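HMG-CoA Lyase (Bacillus subtilis subsp. subtilis, PDB 1YDO) is a TIM-barrel protein of the HMGL-like family, its parallel strands ringed by helices. Local coordinates at residues I9-P14 against G232-L237; M102-T107 against A140-V145; A251-V256 against K272-A277. All coordinates share one frame; numbering follows the deposited sequence.

Overall arrangement
The three contacts show how a TIM barrel is closed, extended strand by strand and covered by helices. Contact 1 joins strand 8-11 to strand 229-232, the first to the last of the barrel. Contact 2, which in sequence falls between those two segments, pairs the successive strands 97-103 and 137-143. Contact 3 follows both and packs helix 252-261 against helix 270-284. The centres of contacts 1 and 3 are 8 Å apart, and Glu11 and Ser233 both bond to Thr252, which begins helix 252-261. The centres of contacts 1 and 2 are 20 Å apart, yet Val12 meets Tyr141. Contacts 2 and 3 do not touch; their centres are 27 Å apart, on opposite sides of the chain's centre.

Contact 1: residues I9-P14 against G232-L237; sequences IKEVGP and GSAGGL
Extended at its first torsion, with CG opposite the backbone N (chi1 176°), and folded at the second (chi2 64°), Glu11 lays its carboxylate against the backbone of Ala234. OE1 receives Ala234 N at 2.6 Å through the lone pair on the side of the other oxygen, and the bond is nearly straight, 171° at the hydrogen. The same OE1 takes a second N-H from its own segment, Gly13 N at 2.8 Å, which arrives from above the carboxylate plane. OE2 is bound by Thr252 OG1 of helix 252-261, so both oxygens are gripped and the rotation of this buried group is fixed. Gly13, bare of a side chain, leaves room for OE1 beside its backbone.

Beside this carboxylate runs a short parallel pairing. Gly232 is held through both its N and its O by segment 9-14: its N gives to Lys10 O at 2.8 Å, while its O accepts from Val12 N, also at 2.8 Å. A CA-H...O contact from Glu11 CA to Gly232 O, 3.5 Å long, adds to the hold, and Val12 brings CG2 to 3.3 Å from Gly232 O. Beyond the pairing Ser233 sets OG 3.5 Å from Gly13 CA. That hydroxyl is spent within its own turn, donating to Leu237 O from above the carbonyl plane.

Lys10 points away, its NZ in a salt bridge with Glu173, and the lysine also makes a cation-pi contact with Tyr44. Strand 8-11 is the first of the chain and strand 229-232 the last of the main parallel sheet; their pairing, continued by the carboxylate where both strands run out into loop and helix, is the closing seam of a TIM barrel.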
# COMPACT_ATOMS: atom_id res chain seq x y z
N ILE A 9 7.32 14.26 -8.39
CA ILE A 9 7.14 12.87 -8.77
C ILE A 9 7.38 12.71 -10.27
O ILE A 9 6.87 13.49 -11.07
CB ILE A 9 5.73 12.35 -8.48
CG1 ILE A 9 4.75 12.99 -9.43
CG2 ILE A 9 5.32 12.66 -7.04
CD1 ILE A 9 3.53 12.17 -9.60
N LYS A 10 8.12 11.67 -10.64
CA LYS A 10 8.43 11.41 -12.05
C LYS A 10 7.68 10.20 -12.61
O LYS A 10 7.74 9.11 -12.06
CB LYS A 10 9.94 11.23 -12.19
CG LYS A 10 10.70 12.43 -11.64
CD LYS A 10 12.15 12.47 -12.10
CE LYS A 10 12.81 13.77 -11.70
NZ LYS A 10 14.22 13.82 -12.17
N GLU A 11 6.99 10.40 -13.73
CA GLU A 11 6.25 9.34 -14.38
C GLU A 11 7.16 8.48 -15.26
O GLU A 11 7.92 9.03 -16.06
CB GLU A 11 5.14 9.93 -15.26
CG GLU A 11 4.38 8.90 -16.05
CD GLU A 11 3.61 7.93 -15.16
OE1 GLU A 11 3.49 6.75 -15.53
OE2 GLU A 11 3.12 8.35 -14.08
N VAL A 12 7.11 7.16 -15.10
CA VAL A 12 7.93 6.26 -15.92
C VAL A 12 7.07 5.16 -16.52
O VAL A 12 7.59 4.13 -16.97
CB VAL A 12 9.08 5.59 -15.12
CG1 VAL A 12 10.06 6.64 -14.65
CG2 VAL A 12 8.53 4.80 -13.95
N GLY A 13 5.76 5.38 -16.54
CA GLY A 13 4.85 4.39 -17.07
C GLY A 13 5.04 4.05 -18.53
O GLY A 13 5.16 2.87 -18.91
N PRO A 14 5.08 5.08 -19.40
CA PRO A 14 5.26 4.82 -20.82
C PRO A 14 6.54 4.05 -21.12
O PRO A 14 6.72 3.54 -22.22
CB PRO A 14 5.25 6.21 -21.44
CG PRO A 14 5.75 7.07 -20.34
CD PRO A 14 5.06 6.52 -19.12
N GLY A 232 7.07 7.07 -10.34
CA GLY A 232 5.80 6.36 -10.32
C GLY A 232 5.35 5.89 -11.69
O GLY A 232 5.91 6.31 -12.70
N SER A 233 4.35 5.02 -11.74
CA SER A 233 3.84 4.52 -13.00
C SER A 233 2.32 4.67 -13.03
O SER A 233 1.61 4.11 -12.21
CB SER A 233 4.22 3.05 -13.16
OG SER A 233 3.64 2.54 -14.35
N ALA A 234 1.80 5.44 -13.98
CA ALA A 234 0.36 5.64 -14.05
C ALA A 234 -0.39 4.30 -14.04
O ALA A 234 -0.09 3.40 -14.83
CB ALA A 234 -0.01 6.44 -15.30
N GLY A 235 -1.35 4.16 -13.13
CA GLY A 235 -2.12 2.92 -13.04
C GLY A 235 -1.40 1.74 -12.40
O GLY A 235 -2.03 0.74 -12.03
N GLY A 236 -0.09 1.85 -12.26
CA GLY A 236 0.66 0.76 -11.68
C GLY A 236 1.14 -0.17 -12.78
O GLY A 236 1.53 -1.32 -12.52
N LEU A 237 1.12 0.32 -14.01
CA LEU A 237 1.57 -0.47 -15.13
C LEU A 237 2.89 -1.14 -14.84
O LEU A 237 3.67 -0.67 -14.01
CB LEU A 237 1.74 0.40 -16.37
CG LEU A 237 0.54 0.45 -17.30
CD1 LEU A 237 0.75 1.53 -18.35
CD2 LEU A 237 0.35 -0.91 -17.96

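Contact 2: residues M102-T107 against A140-V145; sequences MSASET and AYLSTV
A beta-alpha-beta crossover of the TIM barrel brings selenomethionine Met102 beside Leu142 and Ser103 beside Ser143, pairing strand 97-103 in parallel with strand 137-143; helices 106-110 and 117-133 make the return between them. Three backbone bonds stitch the strand ends together. Met102 N gives to Tyr141 O at 3.2 Å, Met102 O takes Ser143 N at 3.0 Å, and Ala104 N reaches Ser143 O at 3.0 Å, carrying the pairing one residue past the end of strand 97-103.

The side chains divide between the two faces. Met102 and Leu142 share the outer one, where the selenomethionine packs on Thr117, Ser120 and Leu124 of helix 117-133. On the face of Ser103 and Ser143, Tyr141 also turns inward, its ring meeting His207 with the planes about 50° apart. Ser143 places OG between its backbone N and carbonyl carbon (chi1 62°), which swings the hydroxyl across to the neighbouring strand, 3.5 Å from Ser103 CA.

Past the strand ends, two hydroxyls find their partners outside the two segments. Ser105 sits at the N-cap of helix 106-110, its OG bonded to His108 N, two residues after the strand ends. Thr144 directs its hydroxyl to Gly147 O, with OG1 opposite the backbone N (chi1 -166°). Where the strands give way to loops, small apolar groups also meet across the contact. Val145 approaches the methyl of Ala104 loosely, its CG1 4.4 Å from Ala104 CB. Leu142 reaches with its CD2 branch to the turn after Ser103 and meets the same methyl more closely, Ala104 CB to Leu142 CD2 3.4 Å.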
# COMPACT_ATOMS: atom_id res chain seq x y z
N MSE A 102 22.26 0.91 -14.44
CA MSE A 102 23.12 -0.22 -14.13
C MSE A 102 22.66 -0.81 -12.81
O MSE A 102 21.85 -0.21 -12.11
CB MSE A 102 24.58 0.22 -14.01
CG MSE A 102 24.89 1.05 -12.79
SE MSE A 102 26.78 1.39 -12.63
CE MSE A 102 27.33 -0.35 -11.94
N SER A 103 23.17 -1.98 -12.48
CA SER A 103 22.79 -2.62 -11.24
C SER A 103 23.89 -2.55 -10.18
O SER A 103 25.09 -2.55 -10.50
CB SER A 103 22.43 -4.08 -11.51
OG SER A 103 22.08 -4.75 -10.31
N ALA A 104 23.48 -2.45 -8.93
CA ALA A 104 24.41 -2.40 -7.81
C ALA A 104 24.98 -3.81 -7.62
O ALA A 104 26.16 -3.98 -7.29
CB ALA A 104 23.68 -1.96 -6.55
N SER A 105 24.12 -4.80 -7.83
CA SER A 105 24.49 -6.21 -7.72
C SER A 105 25.25 -6.64 -8.97
O SER A 105 24.81 -6.38 -10.10
CB SER A 105 23.25 -7.08 -7.56
OG SER A 105 23.41 -8.32 -8.21
N GLU A 106 26.39 -7.29 -8.78
CA GLU A 106 27.20 -7.75 -9.91
C GLU A 106 26.41 -8.77 -10.72
O GLU A 106 26.29 -8.65 -11.94
CB GLU A 106 28.50 -8.39 -9.40
CG GLU A 106 29.57 -8.55 -10.48
CD GLU A 106 30.37 -7.29 -10.69
OE1 GLU A 106 30.97 -7.14 -11.79
OE2 GLU A 106 30.41 -6.44 -9.77
N THR A 107 25.87 -9.77 -10.03
CA THR A 107 25.10 -10.84 -10.68
C THR A 107 23.94 -10.30 -11.50
O THR A 107 23.74 -10.70 -12.64
CB THR A 107 24.56 -11.83 -9.64
OG1 THR A 107 25.63 -12.24 -8.78
CG2 THR A 107 23.98 -13.06 -10.33
N ALA A 140 20.82 9.00 -13.42
CA ALA A 140 21.25 7.61 -13.29
C ALA A 140 20.21 6.76 -12.55
O ALA A 140 19.57 7.21 -11.60
CB ALA A 140 22.60 7.53 -12.57
N TYR A 141 20.07 5.52 -13.00
CA TYR A 141 19.13 4.57 -12.44
C TYR A 141 19.88 3.42 -11.82
O TYR A 141 20.20 2.45 -12.51
CB TYR A 141 18.24 4.03 -13.55
CG TYR A 141 16.81 4.48 -13.48
CD1 TYR A 141 16.02 4.16 -12.38
CD2 TYR A 141 16.24 5.22 -14.52
CE1 TYR A 141 14.71 4.56 -12.31
CE2 TYR A 141 14.91 5.62 -14.47
CZ TYR A 141 14.16 5.29 -13.36
OH TYR A 141 12.85 5.67 -13.27
N LEU A 142 20.19 3.50 -10.54
CA LEU A 142 20.90 2.42 -9.89
C LEU A 142 19.85 1.41 -9.39
O LEU A 142 19.00 1.75 -8.58
CB LEU A 142 21.70 2.97 -8.71
CG LEU A 142 23.02 2.27 -8.42
CD1 LEU A 142 23.60 2.83 -7.13
CD2 LEU A 142 22.81 0.77 -8.30
N SER A 143 19.90 0.18 -9.88
CA SER A 143 18.91 -0.78 -9.46
C SER A 143 19.45 -1.78 -8.47
O SER A 143 20.65 -1.80 -8.19
CB SER A 143 18.33 -1.53 -10.66
OG SER A 143 19.33 -2.26 -11.32
N THR A 144 18.54 -2.59 -7.93
CA THR A 144 18.83 -3.62 -6.95
C THR A 144 19.59 -3.09 -5.73
O THR A 144 20.44 -3.78 -5.17
CB THR A 144 19.59 -4.79 -7.63
OG1 THR A 144 19.58 -5.93 -6.77
CG2 THR A 144 21.02 -4.42 -7.92
N VAL A 145 19.25 -1.87 -5.30
CA VAL A 145 19.92 -1.27 -4.15
C VAL A 145 19.35 -1.77 -2.82
O VAL A 145 20.00 -1.67 -1.79
CB VAL A 145 19.83 0.27 -4.18
CG1 VAL A 145 20.39 0.80 -5.47
CG2 VAL A 145 18.41 0.73 -4.01

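Contact 3: residues A251-V256 against K272-A277; sequences ATEDIV and KLLSAA
Leu273 pushes its CD2 methyl over the first turn of helix 252-261, covering the backbone and side-chain base of Glu253. The contact joins two successive, nearly antiparallel helices on the outside of the TIM barrel, their short axes 9.9 Å apart and running at 162° to each other. Leu273 extends with CG opposite its backbone N (chi1 -173°), which carries the isobutyl group toward helix 252-261. Leu273 CD2 lies 3.4 Å from Glu253 CA and 3.5 Å from Thr252 CG2; the leucine side chain crosses those of Thr252 and Glu253 at about a right angle. Val256 meets it differently, tip to tip, with its CG2 4.0 Å from Leu273 CD2.

On the other flank Glu253 bends at chi2 (-81°) and runs along the interface rather than out of it. Its CG passes obliquely by Leu274 CD2 at 4.2 Å, and its buried carboxylate is satisfied from outside both helices: OE1 bonds to Ser290 OG and OE2 to Gly235 N. Leu274 also packs on Asn292 and Phe296 of helix 291-296. One turn further along helix 270-284, the methyl of Ala277 lies against that carboxylate, CB 3.6 Å from Glu253 OE1.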
# COMPACT_ATOMS: atom_id res chain seq x y z
N ALA A 251 1.61 2.91 -8.04
CA ALA A 251 0.70 3.64 -8.91
C ALA A 251 0.86 5.14 -8.71
O ALA A 251 0.60 5.64 -7.62
CB ALA A 251 -0.71 3.22 -8.62
N THR A 252 1.26 5.84 -9.75
CA THR A 252 1.44 7.29 -9.67
C THR A 252 0.29 7.99 -8.97
O THR A 252 0.52 8.83 -8.11
CB THR A 252 1.59 7.91 -11.06
OG1 THR A 252 2.72 7.33 -11.72
CG2 THR A 252 1.79 9.41 -10.94
N GLU A 253 -0.95 7.69 -9.35
CA GLU A 253 -2.08 8.35 -8.73
C GLU A 253 -2.15 8.06 -7.24
O GLU A 253 -2.50 8.93 -6.46
CB GLU A 253 -3.38 7.96 -9.42
CG GLU A 253 -3.61 6.46 -9.53
CD GLU A 253 -2.87 5.84 -10.69
OE1 GLU A 253 -3.36 4.84 -11.26
OE2 GLU A 253 -1.79 6.35 -11.04
N ASP A 254 -1.81 6.84 -6.84
CA ASP A 254 -1.84 6.51 -5.41
C ASP A 254 -0.82 7.36 -4.67
O ASP A 254 -1.04 7.79 -3.55
CB ASP A 254 -1.51 5.03 -5.21
CG ASP A 254 -2.59 4.12 -5.74
OD1 ASP A 254 -2.31 2.93 -5.97
OD2 ASP A 254 -3.74 4.61 -5.91
N ILE A 255 0.30 7.59 -5.33
CA ILE A 255 1.36 8.39 -4.76
C ILE A 255 0.92 9.83 -4.69
O ILE A 255 1.10 10.49 -3.67
CB ILE A 255 2.63 8.30 -5.60
CG1 ILE A 255 3.13 6.87 -5.58
CG2 ILE A 255 3.66 9.26 -5.07
CD1 ILE A 255 4.39 6.69 -6.35
N VAL A 256 0.35 10.33 -5.77
CA VAL A 256 -0.11 11.71 -5.83
C VAL A 256 -1.22 11.93 -4.82
O VAL A 256 -1.25 12.96 -4.16
CB VAL A 256 -0.65 12.07 -7.23
CG1 VAL A 256 -1.24 13.46 -7.21
CG2 VAL A 256 0.46 11.98 -8.25
N LYS A 272 -7.18 14.41 -13.64
CA LYS A 272 -6.69 14.14 -14.98
C LYS A 272 -5.90 12.84 -15.04
O LYS A 272 -6.13 12.00 -15.91
CB LYS A 272 -5.81 15.29 -15.47
CG LYS A 272 -6.55 16.63 -15.59
CD LYS A 272 -5.69 17.69 -16.27
CE LYS A 272 -6.43 19.02 -16.42
NZ LYS A 272 -5.66 20.03 -17.22
N LEU A 273 -4.97 12.67 -14.10
CA LEU A 273 -4.13 11.47 -14.05
C LEU A 273 -4.99 10.21 -14.03
O LEU A 273 -4.80 9.29 -14.82
CB LEU A 273 -3.24 11.49 -12.80
CG LEU A 273 -2.19 10.39 -12.70
CD1 LEU A 273 -1.20 10.55 -13.83
CD2 LEU A 273 -1.49 10.46 -11.37
N LEU A 274 -5.95 10.19 -13.11
CA LEU A 274 -6.85 9.07 -12.96
C LEU A 274 -7.52 8.76 -14.29
O LEU A 274 -7.61 7.60 -14.71
CB LEU A 274 -7.91 9.39 -11.92
CG LEU A 274 -7.42 9.27 -10.48
CD1 LEU A 274 -8.22 10.18 -9.58
CD2 LEU A 274 -7.54 7.83 -10.03
N SER A 275 -7.98 9.80 -14.97
CA SER A 275 -8.62 9.63 -16.26
C SER A 275 -7.63 8.95 -17.20
O SER A 275 -7.98 8.01 -17.91
CB SER A 275 -9.05 11.00 -16.81
OG SER A 275 -9.79 10.86 -18.01
N ALA A 276 -6.39 9.41 -17.18
CA ALA A 276 -5.37 8.84 -18.04
C ALA A 276 -5.10 7.38 -17.70
O ALA A 276 -4.87 6.58 -18.60
CB ALA A 276 -4.10 9.63 -17.93
N ALA A 277 -5.12 7.05 -16.41
CA ALA A 277 -4.86 5.68 -15.98
C ALA A 277 -5.93 4.76 -16.53
O ALA A 277 -5.63 3.69 -17.04
CB ALA A 277 -4.84 5.60 -14.45